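Local structure of periplasmic binding protein (Pseudomonas aeruginosa, 2R79) at residues 143-148 against 188-193; 195-200 against 257-262. The protein probably carries heme through the periplasm as the binding protein of a bacterial heme-uptake system. One frame throughout, in Å; residues are numbered along the deposited sequence.

Interaction 1 (143-148 against 188-193)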
ATOM      1  N   GLY A 143      19.207  11.613  30.790  1.00 17.49           N
ATOM      2  CA  GLY A 143      20.146  10.502  30.831  1.00 15.80           C
ATOM      3  C   GLY A 143      19.577   9.407  29.941  1.00 15.26           C
ATOM      4  O   GLY A 143      18.429   8.999  30.120  1.00 16.35           O
ATOM      5  N   VAL A 144      20.366   8.916  28.991  1.00 14.50           N
ATOM      6  CA  VAL A 144      19.880   7.906  28.056  1.00 11.82           C
ATOM      7  C   VAL A 144      20.864   6.767  27.818  1.00 13.43           C
ATOM      8  O   VAL A 144      22.057   6.894  28.087  1.00 13.26           O
ATOM      9  CB  VAL A 144      19.558   8.575  26.685  1.00 12.31           C
ATOM     10  CG1 VAL A 144      19.092   7.540  25.663  1.00 11.08           C
ATOM     11  CG2 VAL A 144      18.493   9.653  26.877  1.00 11.38           C
ATOM     12  N   LEU A 145      20.348   5.646  27.322  1.00 13.75           N
ATOM     13  CA  LEU A 145      21.181   4.497  26.988  1.00 14.39           C
ATOM     14  C   LEU A 145      20.905   4.126  25.532  1.00 13.62           C
ATOM     15  O   LEU A 145      19.772   4.233  25.067  1.00 13.78           O
ATOM     16  CB  LEU A 145      20.855   3.302  27.890  1.00 14.51           C
ATOM     17  CG  LEU A 145      21.280   3.404  29.357  1.00 16.44           C
ATOM     18  CD1 LEU A 145      20.684   2.251  30.147  1.00 13.45           C
ATOM     19  CD2 LEU A 145      22.801   3.385  29.449  1.00 13.85           C
ATOM     20  N   LEU A 146      21.947   3.713  24.819  1.00 13.95           N
ATOM     21  CA  LEU A 146      21.838   3.288  23.420  1.00 14.87           C
ATOM     22  C   LEU A 146      22.308   1.831  23.414  1.00 14.20           C
ATOM     23  O   LEU A 146      23.421   1.534  23.842  1.00 14.13           O
ATOM     24  CB  LEU A 146      22.761   4.140  22.538  1.00 16.28           C
ATOM     25  CG  LEU A 146      22.919   4.023  21.008  1.00 18.04           C
ATOM     26  CD1 LEU A 146      22.858   2.592  20.551  1.00 15.19           C
ATOM     27  CD2 LEU A 146      21.864   4.834  20.324  1.00 18.44           C
ATOM     28  N   VAL A 147      21.468   0.924  22.938  1.00 16.11           N
ATOM     29  CA  VAL A 147      21.847  -0.482  22.908  1.00 19.60           C
ATOM     30  C   VAL A 147      21.755  -1.085  21.518  1.00 21.27           C
ATOM     31  O   VAL A 147      20.860  -0.746  20.744  1.00 21.81           O
ATOM     32  CB  VAL A 147      20.964  -1.329  23.855  1.00 19.84           C
ATOM     33  CG1 VAL A 147      21.093  -0.827  25.286  1.00 22.72           C
ATOM     34  CG2 VAL A 147      19.517  -1.272  23.404  1.00 21.01           C
ATOM     35  N   ILE A 148      22.696  -1.968  21.202  1.00 21.20           N
ATOM     36  CA  ILE A 148      22.688  -2.647  19.921  1.00 22.02           C
ATOM     37  C   ILE A 148      22.145  -4.040  20.189  1.00 22.99           C
ATOM     38  O   ILE A 148      22.666  -4.764  21.037  1.00 24.17           O
ATOM     39  CB  ILE A 148      24.089  -2.790  19.317  1.00 21.86           C
ATOM     40  CG1 ILE A 148      24.754  -1.418  19.182  1.00 21.17           C
ATOM     41  CG2 ILE A 148      23.976  -3.456  17.952  1.00 22.69           C
ATOM     42  CD1 ILE A 148      23.944  -0.415  18.378  1.00 21.66           C
ATOM     43  N   GLU A 188      20.145  -6.041  35.003  1.00 46.79           N
ATOM     44  CA  GLU A 188      20.004  -5.563  36.375  1.00 45.83           C
ATOM     45  C   GLU A 188      20.640  -4.182  36.523  1.00 43.49           C
ATOM     46  O   GLU A 188      20.048  -3.270  37.100  1.00 43.73           O
ATOM     47  CB  GLU A 188      20.667  -6.543  37.349  1.00 50.31           C
ATOM     48  CG  GLU A 188      20.099  -7.969  37.335  1.00 56.42           C
ATOM     49  CD  GLU A 188      20.483  -8.768  36.087  1.00 60.62           C
ATOM     50  OE1 GLU A 188      19.968  -8.467  34.986  1.00 62.77           O
ATOM     51  OE2 GLU A 188      21.308  -9.703  36.208  1.00 62.27           O
ATOM     52  N   ALA A 189      21.852  -4.035  36.000  1.00 40.98           N
ATOM     53  CA  ALA A 189      22.558  -2.763  36.068  1.00 38.22           C
ATOM     54  C   ALA A 189      21.833  -1.745  35.195  1.00 37.16           C
ATOM     55  O   ALA A 189      21.575  -0.617  35.616  1.00 37.13           O
ATOM     56  CB  ALA A 189      23.986  -2.938  35.593  1.00 37.24           C
ATOM     57  N   LEU A 190      21.499  -2.158  33.978  1.00 36.21           N
ATOM     58  CA  LEU A 190      20.794  -1.295  33.036  1.00 35.60           C
ATOM     59  C   LEU A 190      19.505  -0.732  33.620  1.00 35.45           C
ATOM     60  O   LEU A 190      19.216   0.455  33.467  1.00 36.91           O
ATOM     61  CB  LEU A 190      20.487  -2.065  31.750  1.00 35.77           C
ATOM     62  CG  LEU A 190      21.472  -1.898  30.588  1.00 36.48           C
ATOM     63  CD1 LEU A 190      22.909  -2.034  31.073  1.00 37.27           C
ATOM     64  CD2 LEU A 190      21.155  -2.926  29.517  1.00 35.68           C
ATOM     65  N   ALA A 191      18.728  -1.577  34.288  1.00 33.45           N
ATOM     66  CA  ALA A 191      17.478  -1.124  34.883  1.00 33.18           C
ATOM     67  C   ALA A 191      17.758  -0.154  36.025  1.00 32.56           C
ATOM     68  O   ALA A 191      17.014   0.805  36.238  1.00 34.07           O
ATOM     69  CB  ALA A 191      16.686  -2.306  35.395  1.00 35.00           C
ATOM     70  N   ALA A 192      18.833  -0.410  36.760  1.00 29.77           N
ATOM     71  CA  ALA A 192      19.207   0.445  37.878  1.00 26.16           C
ATOM     72  C   ALA A 192      19.519   1.845  37.382  1.00 24.48           C
ATOM     73  O   ALA A 192      19.224   2.830  38.059  1.00 24.22           O
ATOM     74  CB  ALA A 192      20.414  -0.135  38.593  1.00 26.71           C
ATOM     75  N   LEU A 193      20.125   1.927  36.200  1.00 23.19           N
ATOM     76  CA  LEU A 193      20.471   3.218  35.612  1.00 23.60           C
ATOM     77  C   LEU A 193      19.224   4.054  35.359  1.00 22.37           C
ATOM     78  O   LEU A 193      19.295   5.279  35.296  1.00 23.27           O
ATOM     79  CB  LEU A 193      21.257   3.015  34.320  1.00 24.70           C
ATOM     80  CG  LEU A 193      22.721   2.641  34.547  1.00 25.18           C
ATOM     81  CD1 LEU A 193      23.319   2.074  33.274  1.00 29.75           C
ATOM     82  CD2 LEU A 193      23.491   3.879  35.005  1.00 28.81           C
TER
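Leu-145 reaches from its strand into the angle between Leu-190 and Leu-193, which lie one helical turn apart on helix 187-193. On the buried side, its CD1 methyl sits 4.2 Å from Leu-190 CG and also meets that residue's backbone carbonyl, with CD1 4.1 Å from Leu-190 O, so the leucine packs against main chain as well as side chain. A chi1 of -71° turns Leu-145 CG toward the helix, and the extended chi2 carries CD1 on to it, while CD2 branches off to the side. Val-147, two residues along the same strand face, gives only a looser flank: its CG1 comes no nearer than 4.7 Å to Leu-190 CD2. This helix belongs to the connection between strands 143-150 and 197-202, parallel neighbours in the sheet of an alpha/beta lobe, and it packs on one face of that sheet. Pro-195 and Ile-185 add apolar contacts to Leu-145 and Leu-190, respectively. The solvent side is formed by Leu-193, exposed but still close: its side chain crosses that of Leu-145 at about a right angle, and Leu-193 CD1 lies 4.1 Å from both Leu-145 CD1 and CD2. No hydrogen bond joins strand to helix here.

Interaction 2 (195-200 against 257-262)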
ATOM      1  N   PRO A 195      17.079   4.833  32.722  1.00 21.29           N
ATOM      2  CA  PRO A 195      17.123   5.820  31.640  1.00 21.74           C
ATOM      3  C   PRO A 195      15.771   6.471  31.385  1.00 19.76           C
ATOM      4  O   PRO A 195      14.733   5.828  31.516  1.00 20.53           O
ATOM      5  CB  PRO A 195      17.549   5.001  30.422  1.00 19.49           C
ATOM      6  CG  PRO A 195      18.066   3.738  30.988  1.00 24.83           C
ATOM      7  CD  PRO A 195      17.229   3.478  32.183  1.00 22.30           C
ATOM      8  N   VAL A 196      15.795   7.743  31.008  1.00 19.97           N
ATOM      9  CA  VAL A 196      14.575   8.466  30.679  1.00 20.41           C
ATOM     10  C   VAL A 196      14.092   7.926  29.332  1.00 19.36           C
ATOM     11  O   VAL A 196      12.900   7.924  29.037  1.00 19.98           O
ATOM     12  CB  VAL A 196      14.849   9.980  30.556  1.00 22.99           C
ATOM     13  CG1 VAL A 196      13.777  10.656  29.709  1.00 24.43           C
ATOM     14  CG2 VAL A 196      14.880  10.599  31.938  1.00 26.02           C
ATOM     15  N   ALA A 197      15.039   7.467  28.524  1.00 16.78           N
ATOM     16  CA  ALA A 197      14.742   6.919  27.210  1.00 17.47           C
ATOM     17  C   ALA A 197      15.824   5.927  26.836  1.00 17.28           C
ATOM     18  O   ALA A 197      16.971   6.054  27.264  1.00 20.00           O
ATOM     19  CB  ALA A 197      14.679   8.035  26.168  1.00 14.96           C
ATOM     20  N   VAL A 198      15.455   4.932  26.045  1.00 15.80           N
ATOM     21  CA  VAL A 198      16.405   3.931  25.606  1.00 17.57           C
ATOM     22  C   VAL A 198      16.365   3.879  24.089  1.00 16.49           C
ATOM     23  O   VAL A 198      15.292   3.791  23.500  1.00 19.11           O
ATOM     24  CB  VAL A 198      16.047   2.537  26.172  1.00 17.38           C
ATOM     25  CG1 VAL A 198      17.006   1.491  25.637  1.00 15.41           C
ATOM     26  CG2 VAL A 198      16.105   2.565  27.683  1.00 20.00           C
ATOM     27  N   VAL A 199      17.529   3.958  23.457  1.00 17.01           N
ATOM     28  CA  VAL A 199      17.602   3.896  22.002  1.00 15.88           C
ATOM     29  C   VAL A 199      18.051   2.490  21.607  1.00 16.35           C
ATOM     30  O   VAL A 199      19.086   2.011  22.058  1.00 14.47           O
ATOM     31  CB  VAL A 199      18.590   4.950  21.443  1.00 17.32           C
ATOM     32  CG1 VAL A 199      18.744   4.772  19.922  1.00 17.53           C
ATOM     33  CG2 VAL A 199      18.068   6.356  21.740  1.00 14.49           C
ATOM     34  N   ILE A 200      17.256   1.829  20.773  1.00 17.50           N
ATOM     35  CA  ILE A 200      17.541   0.466  20.343  1.00 18.01           C
ATOM     36  C   ILE A 200      17.880   0.383  18.864  1.00 18.46           C
ATOM     37  O   ILE A 200      17.111   0.830  18.015  1.00 19.37           O
ATOM     38  CB  ILE A 200      16.324  -0.445  20.565  1.00 20.28           C
ATOM     39  CG1 ILE A 200      15.815  -0.288  21.993  1.00 22.67           C
ATOM     40  CG2 ILE A 200      16.690  -1.888  20.253  1.00 20.54           C
ATOM     41  CD1 ILE A 200      14.305  -0.188  22.081  1.00 23.54           C
ATOM     42  N   ALA A 257      14.438  15.752  18.975  1.00 20.99           N
ATOM     43  CA  ALA A 257      13.028  16.129  19.103  1.00 20.59           C
ATOM     44  C   ALA A 257      12.369  15.211  20.140  1.00 21.17           C
ATOM     45  O   ALA A 257      11.527  15.648  20.931  1.00 23.19           O
ATOM     46  CB  ALA A 257      12.316  16.010  17.758  1.00 18.64           C
ATOM     47  N   ALA A 258      12.760  13.938  20.137  1.00 19.60           N
ATOM     48  CA  ALA A 258      12.226  12.967  21.097  1.00 18.98           C
ATOM     49  C   ALA A 258      12.799  13.225  22.498  1.00 20.55           C
ATOM     50  O   ALA A 258      12.129  12.979  23.501  1.00 18.95           O
ATOM     51  CB  ALA A 258      12.567  11.553  20.657  1.00 16.46           C
ATOM     52  N   PHE A 259      14.039  13.720  22.554  1.00 20.02           N
ATOM     53  CA  PHE A 259      14.711  14.012  23.822  1.00 19.83           C
ATOM     54  C   PHE A 259      14.216  15.303  24.488  1.00 21.97           C
ATOM     55  O   PHE A 259      14.273  15.435  25.711  1.00 23.77           O
ATOM     56  CB  PHE A 259      16.228  14.086  23.607  1.00 17.73           C
ATOM     57  CG  PHE A 259      16.872  12.754  23.276  1.00 15.62           C
ATOM     58  CD1 PHE A 259      18.166  12.704  22.771  1.00 15.92           C
ATOM     59  CD2 PHE A 259      16.191  11.555  23.484  1.00 16.31           C
ATOM     60  CE1 PHE A 259      18.778  11.481  22.474  1.00 15.49           C
ATOM     61  CE2 PHE A 259      16.790  10.326  23.192  1.00 15.27           C
ATOM     62  CZ  PHE A 259      18.087  10.291  22.686  1.00 17.08           C
ATOM     63  N   TYR A 260      13.747  16.255  23.681  1.00 21.81           N
ATOM     64  CA  TYR A 260      13.219  17.526  24.187  1.00 19.88           C
ATOM     65  C   TYR A 260      11.857  17.725  23.542  1.00 20.73           C
ATOM     66  O   TYR A 260      11.693  18.580  22.677  1.00 19.84           O
ATOM     67  CB  TYR A 260      14.128  18.695  23.802  1.00 17.08           C
ATOM     68  CG  TYR A 260      15.510  18.607  24.377  1.00 15.09           C
ATOM     69  CD1 TYR A 260      16.508  17.877  23.734  1.00 14.51           C
ATOM     70  CD2 TYR A 260      15.806  19.194  25.609  1.00 15.68           C
ATOM     71  CE1 TYR A 260      17.770  17.725  24.310  1.00 13.78           C
ATOM     72  CE2 TYR A 260      17.058  19.049  26.188  1.00 14.51           C
ATOM     73  CZ  TYR A 260      18.034  18.314  25.535  1.00 15.70           C
ATOM     74  OH  TYR A 260      19.280  18.181  26.103  1.00 18.97           O
ATOM     75  N   PRO A 261      10.859  16.939  23.964  1.00 23.35           N
ATOM     76  CA  PRO A 261       9.496  17.009  23.423  1.00 25.22           C
ATOM     77  C   PRO A 261       8.788  18.356  23.532  1.00 27.98           C
ATOM     78  O   PRO A 261       7.830  18.607  22.807  1.00 29.73           O
ATOM     79  CB  PRO A 261       8.768  15.898  24.178  1.00 22.50           C
ATOM     80  CG  PRO A 261       9.476  15.862  25.489  1.00 22.43           C
ATOM     81  CD  PRO A 261      10.926  15.996  25.095  1.00 22.53           C
ATOM     82  N   SER A 262       9.258  19.212  24.433  1.00 31.64           N
ATOM     83  CA  SER A 262       8.659  20.532  24.628  1.00 35.15           C
ATOM     84  C   SER A 262       9.327  21.618  23.803  1.00 36.49           C
ATOM     85  O   SER A 262       9.252  22.796  24.145  1.00 39.18           O
ATOM     86  CB  SER A 262       8.719  20.935  26.099  1.00 33.57           C
ATOM     87  OG  SER A 262       7.947  20.051  26.881  1.00 40.75           O
TER
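The ring of Phe-259 is the one flat group in this contact, and it meets the strand with its far end. Val-199 CG2 lies at the ring edge, near the ring plane, 4.0 Å from Phe-259 CZ; Ala-197 CB comes in obliquely, 4.3 Å from Phe-259 CE2. Val-144 CG2, from the adjoining strand, lies over one face of the ring, and Ala-173 of a loop touches the Phe-259 side chain. The first bond of that side chain runs past the strand rather than at it; with CG anti to the carbonyl carbon (chi1 -69°), the ring nevertheless extends to it and crosses the valine side chain at about a right angle. At chi1 175° Val-199 CG1 lies anti to the backbone N, which leaves CG2 anti to the carbonyl carbon, and it is CG2 that reaches the ring. Ala-197 and Val-199 alternate with Val-198, which points away. Here the sheet of an alpha/beta lobe is packed by the last turn of helix 248-259. All three touching residues are buried and the contact is wholly apolar. The hydrogen bonds lie beyond it: Phe-259 O accepts one from Gln-139 NE2, and Tyr-260 OH is bonded to Gly-172 O.

How the interactions relate
Both contacts pack a helix on the same sheet, but on opposite faces: Leu-145 turns to helix 187-193 in interaction 1, while Ala-197 and Val-199 turn to helix 248-259 in interaction 2. Their strands are parallel neighbours, joined by probable hydrogen bonds of 2.8 Å from Val-147 N to Val-199 O and from Val-199 N to Leu-145 O. The backbone thus supplies the polar link between two apolar contacts. Interaction 2 is buried throughout and built on an aromatic ring; interaction 1 is aliphatic and runs out to the surface. Ile-148, at the end of segment 143-148, touches the heme, although both helix contacts lie away from the pocket.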